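Local atomic coordinates of putative methyl-accepting chemotaxis protein (PDB entry 6DB1), a protein that probably senses chemical signals for chemotaxis through an N-terminal ligand-binding domain, a four-helix bundle that pairs with a second copy. Residues Y31-M42 / V98-Q106. Sequence-based numbering, arbitrary orientation.
Sequences YFRFVTRLSRAM and VVPQMQLAQ
Gln101 is tied down on helix 110-144, where its amide NE2 hydrogen-bonds Thr121 OG1, while the oxygen of the same buried amide, OE1, comes up against two apolar side chains, lying 3.7 Å from Phe34 CE2 and 3.7 Å from Leu38 CD2. That is the inside of an up-and-down four-helix bundle: segments 31-42 and 98-105, from its first and third helices, run the same way, their axes 12° apart and 11.6 Å from each other at closest, and meet through side chains. Phe34 does much of the bridging. It swings its ring across to Val98 because chi1 (166°) sets CG opposite the backbone N, and Val98 CG1 sits over the centre of one face in a CH-pi contact, 3.8 Å from the centroid and 13° off the normal. Met102 meets the same ring at its edge, CG to CE1 of Phe34 being 3.5 Å. The other Val98 methyl, CG2, touches the edge of Tyr31, whose OH hydrogen-bonds Ser125 OG on helix 110-144. Further along, Leu38 points CD1 at the Ala105 methyl, CB, at 3.8 Å. Beyond it the bent selenomethionine chain of Met42 curls its terminal CE to 4.0 Å from Ala105 CB.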
ATOM      1  N   TYR A  31      -2.917   3.217   6.414  1.00 42.30           N
ATOM      2  CA  TYR A  31      -2.780   2.404   7.577  1.00 44.07           C
ATOM      3  C   TYR A  31      -1.291   2.304   7.957  1.00 47.53           C
ATOM      4  O   TYR A  31      -0.934   2.537   9.125  1.00 48.27           O
ATOM      5  CB  TYR A  31      -3.398   1.026   7.353  1.00 45.71           C
ATOM      6  CG  TYR A  31      -2.966   0.024   8.388  1.00 49.97           C
ATOM      7  CD1 TYR A  31      -3.402   0.123   9.700  1.00 50.88           C
ATOM      8  CD2 TYR A  31      -2.084  -0.994   8.064  1.00 53.18           C
ATOM      9  CE1 TYR A  31      -2.977  -0.774  10.664  1.00 54.99           C
ATOM     10  CE2 TYR A  31      -1.659  -1.905   9.017  1.00 56.60           C
ATOM     11  CZ  TYR A  31      -2.109  -1.795  10.319  1.00 56.64           C
ATOM     12  OH  TYR A  31      -1.703  -2.695  11.262  1.00 63.42           O
ATOM     13  N   PHE A  32      -0.409   1.981   6.998  1.00 47.24           N
ATOM     14  CA  PHE A  32       1.010   1.871   7.344  1.00 50.65           C
ATOM     15  C   PHE A  32       1.494   3.211   7.893  1.00 51.67           C
ATOM     16  O   PHE A  32       2.251   3.236   8.862  1.00 53.54           O
ATOM     17  CB  PHE A  32       1.899   1.402   6.188  1.00 51.74           C
ATOM     18  CG  PHE A  32       1.640  -0.011   5.724  1.00 52.85           C
ATOM     19  CD1 PHE A  32       1.296  -1.006   6.627  1.00 54.76           C
ATOM     20  CD2 PHE A  32       1.870  -0.375   4.409  1.00 53.67           C
ATOM     21  CE1 PHE A  32       1.080  -2.309   6.205  1.00 56.15           C
ATOM     22  CE2 PHE A  32       1.664  -1.683   3.990  1.00 55.99           C
ATOM     23  CZ  PHE A  32       1.266  -2.648   4.887  1.00 55.70           C
ATOM     24  N   ARG A  33       1.046   4.305   7.297  1.00 49.35           N
ATOM     25  CA  ARG A  33       1.454   5.591   7.790  1.00 53.26           C
ATOM     26  C   ARG A  33       1.039   5.722   9.254  1.00 54.59           C
ATOM     27  O   ARG A  33       1.868   6.024  10.101  1.00 56.79           O
ATOM     28  CB  ARG A  33       0.873   6.736   6.958  1.00 55.62           C
ATOM     29  CG  ARG A  33       1.578   6.959   5.627  1.00 58.54           C
ATOM     30  CD  ARG A  33       0.956   8.107   4.862  1.00 61.72           C
ATOM     31  NE  ARG A  33       1.728   8.434   3.680  1.00 69.20           N
ATOM     32  CZ  ARG A  33       1.410   9.395   2.825  1.00 75.24           C
ATOM     33  NH1 ARG A  33       0.307  10.099   3.014  1.00 78.42           N
ATOM     34  NH2 ARG A  33       2.197   9.646   1.793  1.00 77.55           N
ATOM     35  N   PHE A  34      -0.230   5.466   9.529  1.00 53.34           N
ATOM     36  CA  PHE A  34      -0.776   5.586  10.859  1.00 53.72           C
ATOM     37  C   PHE A  34       0.131   4.933  11.905  1.00 56.18           C
ATOM     38  O   PHE A  34       0.356   5.515  12.948  1.00 57.89           O
ATOM     39  CB  PHE A  34      -2.158   4.939  10.943  1.00 53.15           C
ATOM     40  CG  PHE A  34      -2.629   4.747  12.359  1.00 54.93           C
ATOM     41  CD1 PHE A  34      -3.172   5.804  13.069  1.00 54.44           C
ATOM     42  CD2 PHE A  34      -2.496   3.521  12.988  1.00 55.06           C
ATOM     43  CE1 PHE A  34      -3.577   5.639  14.382  1.00 56.83           C
ATOM     44  CE2 PHE A  34      -2.911   3.357  14.299  1.00 57.96           C
ATOM     45  CZ  PHE A  34      -3.442   4.417  14.996  1.00 58.82           C
ATOM     46  N   VAL A  35       0.618   3.730  11.619  1.00 56.21           N
ATOM     47  CA  VAL A  35       1.432   2.985  12.553  1.00 57.97           C
ATOM     48  C   VAL A  35       2.746   3.725  12.815  1.00 61.84           C
ATOM     49  O   VAL A  35       3.231   3.715  13.932  1.00 62.01           O
ATOM     50  CB  VAL A  35       1.704   1.555  12.053  1.00 58.35           C
ATOM     51  CG1 VAL A  35       2.723   0.838  12.929  1.00 63.17           C
ATOM     52  CG2 VAL A  35       0.422   0.746  11.950  1.00 56.86           C
ATOM     53  N   THR A  36       3.318   4.350  11.789  1.00 63.48           N
ATOM     54  CA  THR A  36       4.581   5.054  11.950  1.00 65.80           C
ATOM     55  C   THR A  36       4.353   6.416  12.616  1.00 66.33           C
ATOM     56  O   THR A  36       5.078   6.792  13.545  1.00 69.81           O
ATOM     57  CB  THR A  36       5.307   5.236  10.614  1.00 68.51           C
ATOM     58  OG1 THR A  36       4.549   6.131   9.800  1.00 68.63           O
ATOM     59  CG2 THR A  36       5.525   3.934   9.876  1.00 69.04           C
ATOM     60  N   ARG A  37       3.334   7.124  12.133  0.50 62.81           N
ATOM     61  CA  ARG A  37       2.959   8.439  12.643  0.50 62.96           C
ATOM     62  C   ARG A  37       2.834   8.371  14.172  0.50 65.29           C
ATOM     63  O   ARG A  37       3.509   9.105  14.917  0.50 66.46           O
ATOM     64  CB  ARG A  37       1.612   8.858  12.039  0.50 59.89           C
ATOM     65  CG  ARG A  37       1.486   8.628  10.537  0.50 56.70           C
ATOM     66  CD  ARG A  37       1.817   9.779   9.602  0.50 56.92           C
ATOM     67  NE  ARG A  37       0.729  10.750   9.521  0.50 55.55           N
ATOM     68  CZ  ARG A  37       0.625  11.693   8.587  0.50 55.27           C
ATOM     69  NH1 ARG A  37      -0.383  12.550   8.617  0.50 54.10           N
ATOM     70  NH2 ARG A  37       1.527  11.773   7.625  0.50 57.63           N
ATOM     71  N   LEU A  38       1.996   7.434  14.616  1.00 65.28           N
ATOM     72  CA  LEU A  38       1.652   7.242  16.046  1.00 65.90           C
ATOM     73  C   LEU A  38       2.886   6.855  16.874  1.00 67.39           C
ATOM     74  O   LEU A  38       3.017   7.272  18.040  1.00 66.89           O
ATOM     75  CB  LEU A  38       0.575   6.161  16.173  1.00 65.99           C
ATOM     76  CG  LEU A  38       0.077   5.904  17.596  1.00 67.27           C
ATOM     77  CD1 LEU A  38      -0.341   7.209  18.258  1.00 66.34           C
ATOM     78  CD2 LEU A  38      -1.069   4.899  17.614  1.00 67.41           C
ATOM     79  N   SER A  39       3.748   6.030  16.294  1.00 68.07           N
ATOM     80  CA  SER A  39       4.950   5.582  16.984  1.00 69.65           C
ATOM     81  C   SER A  39       5.875   6.777  17.282  1.00 70.59           C
ATOM     82  O   SER A  39       6.384   6.905  18.404  1.00 68.40           O
ATOM     83  CB  SER A  39       5.643   4.510  16.185  1.00 71.43           C
ATOM     84  OG  SER A  39       6.859   4.123  16.800  1.00 72.91           O
ATOM     85  N   ARG A  40       6.077   7.666  16.304  1.00 71.09           N
ATOM     86  CA  ARG A  40       6.951   8.827  16.519  1.00 74.09           C
ATOM     87  C   ARG A  40       6.356   9.743  17.597  1.00 73.11           C
ATOM     88  O   ARG A  40       7.097  10.296  18.435  1.00 71.37           O
ATOM     89  CB  ARG A  40       7.187   9.600  15.220  1.00 77.13           C
ATOM     90  CG  ARG A  40       7.852   8.784  14.120  1.00 80.45           C
ATOM     91  CD  ARG A  40       8.360   9.666  12.995  1.00 84.01           C
ATOM     92  NE  ARG A  40       7.359  10.636  12.566  1.00 84.27           N
ATOM     93  CZ  ARG A  40       6.392  10.395  11.686  1.00 83.84           C
ATOM     94  NH1 ARG A  40       6.275   9.198  11.137  1.00 86.37           N
ATOM     95  NH2 ARG A  40       5.545  11.356  11.357  1.00 81.35           N
ATOM     96  N   ALA A  41       5.031   9.904  17.590  1.00 70.09           N
ATOM     97  CA  ALA A  41       4.377  10.743  18.608  1.00 70.31           C
ATOM     98  C   ALA A  41       4.598  10.138  20.008  1.00 72.01           C
ATOM     99  O   ALA A  41       4.788  10.874  20.985  1.00 69.68           O
ATOM    100  CB  ALA A  41       2.910  10.907  18.291  1.00 67.35           C
HETATM  101  N   MSE A  42       4.607   8.802  20.097  1.00 72.86           N
HETATM  102  CA  MSE A  42       4.798   8.097  21.388  1.00 76.13           C
HETATM  103  C   MSE A  42       6.223   8.105  21.887  1.00 77.53           C
HETATM  104  O   MSE A  42       6.463   8.095  23.095  1.00 77.08           O
HETATM  105  CB  MSE A  42       4.263   6.674  21.288  1.00 77.00           C
HETATM  106  CG  MSE A  42       2.744   6.747  21.182  1.00 78.35           C
HETATM  107 SE   MSE A  42       1.960   6.831  22.980  1.00 85.87          SE
HETATM  108  CE  MSE A  42       1.271   8.666  22.886  1.00 79.42           C
ATOM    109  N   VAL A  98      -6.916   0.025  15.054  1.00 50.35           N
ATOM    110  CA  VAL A  98      -6.472   1.399  14.910  1.00 47.97           C
ATOM    111  C   VAL A  98      -7.125   2.357  15.910  1.00 48.79           C
ATOM    112  O   VAL A  98      -6.428   3.146  16.548  1.00 46.06           O
ATOM    113  CB  VAL A  98      -6.732   1.874  13.473  1.00 47.87           C
ATOM    114  CG1 VAL A  98      -6.635   3.383  13.339  1.00 50.22           C
ATOM    115  CG2 VAL A  98      -5.804   1.176  12.493  1.00 49.22           C
ATOM    116  N   VAL A  99      -8.444   2.368  15.973  1.00 47.89           N
ATOM    117  CA  VAL A  99      -9.127   3.306  16.838  1.00 49.96           C
ATOM    118  C   VAL A  99      -8.728   3.070  18.302  1.00 52.89           C
ATOM    119  O   VAL A  99      -8.367   4.017  18.991  1.00 57.63           O
ATOM    120  CB  VAL A  99     -10.652   3.265  16.626  1.00 48.34           C
ATOM    121  CG1 VAL A  99     -11.399   3.911  17.780  1.00 49.97           C
ATOM    122  CG2 VAL A  99     -11.039   3.906  15.303  1.00 46.75           C
ATOM    123  N   PRO A 100      -8.792   1.831  18.783  1.00 54.92           N
ATOM    124  CA  PRO A 100      -8.390   1.704  20.166  1.00 57.26           C
ATOM    125  C   PRO A 100      -6.981   2.263  20.408  1.00 59.36           C
ATOM    126  O   PRO A 100      -6.801   3.076  21.326  1.00 64.24           O
ATOM    127  CB  PRO A 100      -8.464   0.200  20.447  1.00 56.38           C
ATOM    128  CG  PRO A 100      -9.609  -0.235  19.576  1.00 56.27           C
ATOM    129  CD  PRO A 100      -9.428   0.586  18.316  1.00 56.42           C
ATOM    130  N   GLN A 101      -6.013   1.870  19.588  1.00 56.70           N
ATOM    131  CA  GLN A 101      -4.642   2.355  19.769  1.00 59.06           C
ATOM    132  C   GLN A 101      -4.632   3.873  19.970  1.00 58.86           C
ATOM    133  O   GLN A 101      -3.973   4.369  20.870  1.00 58.73           O
ATOM    134  CB  GLN A 101      -3.750   2.021  18.576  1.00 58.83           C
ATOM    135  CG  GLN A 101      -3.403   0.546  18.456  1.00 60.71           C
ATOM    136  CD  GLN A 101      -2.271   0.348  17.480  1.00 62.26           C
ATOM    137  OE1 GLN A 101      -1.601   1.304  17.098  1.00 64.26           O
ATOM    138  NE2 GLN A 101      -2.030  -0.896  17.090  1.00 59.36           N
HETATM  139  N   MSE A 102      -5.357   4.593  19.127  1.00 58.50           N
HETATM  140  CA  MSE A 102      -5.394   6.048  19.234  1.00 62.58           C
HETATM  141  C   MSE A 102      -5.993   6.541  20.520  1.00 62.47           C
HETATM  142  O   MSE A 102      -5.483   7.485  21.120  1.00 60.99           O
HETATM  143  CB  MSE A 102      -6.222   6.621  18.105  1.00 63.06           C
HETATM  144  CG  MSE A 102      -5.297   7.093  17.008  1.00 67.00           C
HETATM  145 SE   MSE A 102      -4.911   8.993  17.269  1.00 70.79          SE
HETATM  146  CE  MSE A 102      -3.010   8.656  17.555  1.00 72.43           C
ATOM    147  N   GLN A 103      -7.086   5.927  20.953  1.00 61.67           N
ATOM    148  CA  GLN A 103      -7.741   6.353  22.182  1.00 65.56           C
ATOM    149  C   GLN A 103      -6.862   5.964  23.382  1.00 66.26           C
ATOM    150  O   GLN A 103      -6.747   6.715  24.364  1.00 63.81           O
ATOM    151  CB  GLN A 103      -9.157   5.774  22.228  1.00 68.52           C
ATOM    152  CG  GLN A 103     -10.076   6.393  21.175  1.00 72.73           C
ATOM    153  CD  GLN A 103     -11.475   5.818  21.138  1.00 78.82           C
ATOM    154  OE1 GLN A 103     -11.702   4.642  21.432  1.00 78.62           O
ATOM    155  NE2 GLN A 103     -12.429   6.639  20.717  1.00 77.45           N
ATOM    156  N   LEU A 104      -6.177   4.840  23.247  1.00 61.91           N
ATOM    157  CA  LEU A 104      -5.329   4.308  24.293  1.00 61.59           C
ATOM    158  C   LEU A 104      -4.015   5.104  24.343  1.00 62.69           C
ATOM    159  O   LEU A 104      -3.436   5.292  25.410  1.00 67.35           O
ATOM    160  CB  LEU A 104      -5.101   2.828  23.965  1.00 61.94           C
ATOM    161  CG  LEU A 104      -4.977   1.856  25.137  1.00 65.07           C
ATOM    162  CD1 LEU A 104      -6.162   1.980  26.087  1.00 65.64           C
ATOM    163  CD2 LEU A 104      -4.883   0.428  24.616  1.00 65.14           C
ATOM    164  N   ALA A 105      -3.554   5.601  23.203  1.00 60.60           N
ATOM    165  CA  ALA A 105      -2.299   6.362  23.151  1.00 64.40           C
ATOM    166  C   ALA A 105      -2.483   7.720  23.842  1.00 68.50           C
ATOM    167  O   ALA A 105      -1.519   8.349  24.294  1.00 65.34           O
ATOM    168  CB  ALA A 105      -1.859   6.539  21.716  1.00 65.33           C
ATOM    169  N   GLN A 106      -3.731   8.153  23.922  1.00 69.57           N
ATOM    170  CA  GLN A 106      -4.057   9.412  24.539  1.00 75.85           C
ATOM    171  C   GLN A 106      -4.436   9.202  26.017  1.00 77.61           C
ATOM    172  O   GLN A 106      -4.838  10.158  26.666  1.00 81.68           O
ATOM    173  CB  GLN A 106      -5.176  10.075  23.728  1.00 74.89           C
ATOM    174  CG  GLN A 106      -4.753  10.431  22.307  1.00 75.67           C
ATOM    175  CD  GLN A 106      -5.891  10.861  21.412  1.00 75.02           C
ATOM    176  OE1 GLN A 106      -5.802  11.859  20.706  1.00 80.23           O
ATOM    177  NE2 GLN A 106      -6.982  10.112  21.434  1.00 73.33           N
TER